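Long-range contact in endoglucanase E-5 (Thermobifida fusca, PDB 2CKS), which cleaves internal beta-1,4-glucosidic linkages in cellulose, lichenin and cereal beta-D-glucans through its family 5 TIM-barrel catalytic domain: residues H34-F39 against L62-Q67. Numbering follows the deposited sequence.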
# COMPACT_ATOMS: atom_id res chain seq x y z
N HIS A 34 -5.78 -6.87 -4.76
CA HIS A 34 -5.03 -8.10 -4.62
C HIS A 34 -4.12 -8.13 -5.85
O HIS A 34 -4.06 -7.17 -6.63
CB HIS A 34 -5.99 -9.29 -4.56
CG HIS A 34 -5.42 -10.51 -3.91
ND1 HIS A 34 -6.17 -11.35 -3.11
CD2 HIS A 34 -4.18 -11.06 -3.94
CE1 HIS A 34 -5.42 -12.35 -2.68
NE2 HIS A 34 -4.21 -12.19 -3.17
N GLY A 35 -3.39 -9.21 -6.05
CA GLY A 35 -2.44 -9.25 -7.14
C GLY A 35 -3.17 -9.16 -8.46
O GLY A 35 -4.12 -9.91 -8.68
N ILE A 36 -2.73 -8.27 -9.34
CA ILE A 36 -3.43 -8.09 -10.62
C ILE A 36 -3.29 -9.29 -11.57
O ILE A 36 -4.07 -9.43 -12.52
CB ILE A 36 -3.05 -6.74 -11.31
CG1 ILE A 36 -1.61 -6.74 -11.80
CG2 ILE A 36 -3.33 -5.56 -10.36
CD1 ILE A 36 -1.29 -5.57 -12.74
N GLN A 37 -2.34 -10.18 -11.31
CA GLN A 37 -2.22 -11.42 -12.09
C GLN A 37 -3.32 -12.44 -11.79
O GLN A 37 -3.53 -13.38 -12.56
CB GLN A 37 -0.84 -12.06 -11.87
CG GLN A 37 -0.70 -12.93 -10.63
CD GLN A 37 -0.30 -12.18 -9.37
OE1 GLN A 37 -0.53 -10.97 -9.25
NE2 GLN A 37 0.30 -12.90 -8.42
N TRP A 38 -4.00 -12.27 -10.66
CA TRP A 38 -5.07 -13.16 -10.24
C TRP A 38 -6.45 -12.49 -10.23
O TRP A 38 -7.46 -13.15 -10.48
CB TRP A 38 -4.80 -13.71 -8.85
CG TRP A 38 -3.59 -14.55 -8.71
CD1 TRP A 38 -3.16 -15.52 -9.56
CD2 TRP A 38 -2.67 -14.53 -7.62
NE1 TRP A 38 -2.01 -16.10 -9.07
CE2 TRP A 38 -1.70 -15.51 -7.87
CE3 TRP A 38 -2.57 -13.77 -6.44
CZ2 TRP A 38 -0.63 -15.74 -7.01
CZ3 TRP A 38 -1.51 -14.01 -5.59
CH2 TRP A 38 -0.56 -14.99 -5.87
N PHE A 39 -6.50 -11.20 -9.91
CA PHE A 39 -7.77 -10.52 -9.65
C PHE A 39 -7.92 -9.25 -10.47
O PHE A 39 -8.51 -8.27 -10.02
CB PHE A 39 -7.95 -10.25 -8.15
CG PHE A 39 -8.00 -11.50 -7.34
CD1 PHE A 39 -9.17 -12.24 -7.24
CD2 PHE A 39 -6.85 -11.98 -6.72
CE1 PHE A 39 -9.19 -13.43 -6.53
CE2 PHE A 39 -6.88 -13.16 -6.00
CZ PHE A 39 -8.05 -13.88 -5.91
N LEU A 62 -2.11 -0.33 -6.03
CA LEU A 62 -2.11 -1.27 -7.13
C LEU A 62 -1.01 -2.31 -6.93
O LEU A 62 0.17 -2.02 -7.11
CB LEU A 62 -1.90 -0.52 -8.45
CG LEU A 62 -2.89 0.62 -8.72
CD1 LEU A 62 -2.46 1.40 -9.96
CD2 LEU A 62 -4.30 0.09 -8.88
N SER A 63 -1.39 -3.51 -6.53
CA SER A 63 -0.45 -4.53 -6.11
C SER A 63 -0.08 -5.41 -7.28
O SER A 63 -0.91 -6.17 -7.78
CB SER A 63 -1.01 -5.36 -4.96
OG SER A 63 -1.17 -4.55 -3.80
N MET A 64 1.16 -5.29 -7.72
CA MET A 64 1.67 -6.08 -8.83
C MET A 64 2.75 -7.03 -8.32
O MET A 64 3.88 -6.63 -8.07
CB MET A 64 2.26 -5.16 -9.90
CG MET A 64 2.76 -5.90 -11.15
SD MET A 64 3.45 -4.79 -12.36
CE MET A 64 5.02 -4.39 -11.58
N TYR A 65 2.39 -8.30 -8.17
CA TYR A 65 3.35 -9.34 -7.87
C TYR A 65 4.34 -9.45 -9.02
O TYR A 65 4.01 -9.14 -10.16
CB TYR A 65 2.68 -10.69 -7.70
CG TYR A 65 1.95 -10.94 -6.40
CD1 TYR A 65 0.80 -10.24 -6.07
CD2 TYR A 65 2.40 -11.92 -5.53
CE1 TYR A 65 0.11 -10.50 -4.91
CE2 TYR A 65 1.71 -12.19 -4.35
CZ TYR A 65 0.57 -11.47 -4.05
OH TYR A 65 -0.12 -11.72 -2.89
N ILE A 66 5.55 -9.88 -8.70
CA ILE A 66 6.61 -10.02 -9.70
C ILE A 66 6.79 -11.49 -10.05
O ILE A 66 6.74 -11.87 -11.21
CB ILE A 66 7.93 -9.39 -9.17
CG1 ILE A 66 7.67 -8.03 -8.50
CG2 ILE A 66 8.95 -9.28 -10.31
CD1 ILE A 66 6.98 -7.02 -9.35
N GLN A 67 6.97 -12.31 -9.02
CA GLN A 67 6.89 -13.76 -9.14
C GLN A 67 5.41 -14.17 -9.00
O GLN A 67 4.53 -13.33 -9.16
CB GLN A 67 7.80 -14.41 -8.10
CG GLN A 67 9.28 -14.35 -8.51
CD GLN A 67 9.89 -12.96 -8.46
OE1 GLN A 67 9.81 -12.28 -7.43
NE2 GLN A 67 10.50 -12.53 -9.56
O HOH W 1 0.78 -8.95 -10.59
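Tyr65 meets Gly35, Gln37 and Trp38 in a largely buried aromatic and backbone contact on the barrel's catalytic face, at the C-terminal ends of strands 29-32 and 59-65. Side chain to side chain, Ser63 lies about 5 Å from Glu231, the probable nucleophile, and Tyr65 about 8 Å from Glu139, the probable proton donor. One backbone bond ties the segments: Ile36 N donates to Ser63 O at 3.2 Å. Gly35 CA adds a CH...O contact to that oxygen and lies 3.6 Å from Tyr65 CD1; a CB at Gly35 would run into Tyr65 CD1 and Gln37 OE1. The edge of Trp38 points at the face of Tyr65, planes 58° apart, with CZ3 3.6 Å from Tyr65 CZ. Bent at chi2 (-88°), Gln37 sets NE2 over the same face, 3.3 Å from Tyr65 CG, the amide turned 64° from the ring. NE2 also stands 3.1 Å above the centre of the Trp38 ring, wedged between both aromatics, and bonds to Glu68 O. A water bridges Gln37 OE1 (2.8 Å) and Tyr65 O. An alanine replacing Tyr65 would probably rob Gln37 NE2 of one of its two rings. Tyr65 also meets His101 of strand 95-101, and Phe78 of helix 75-90 packs on Ile36.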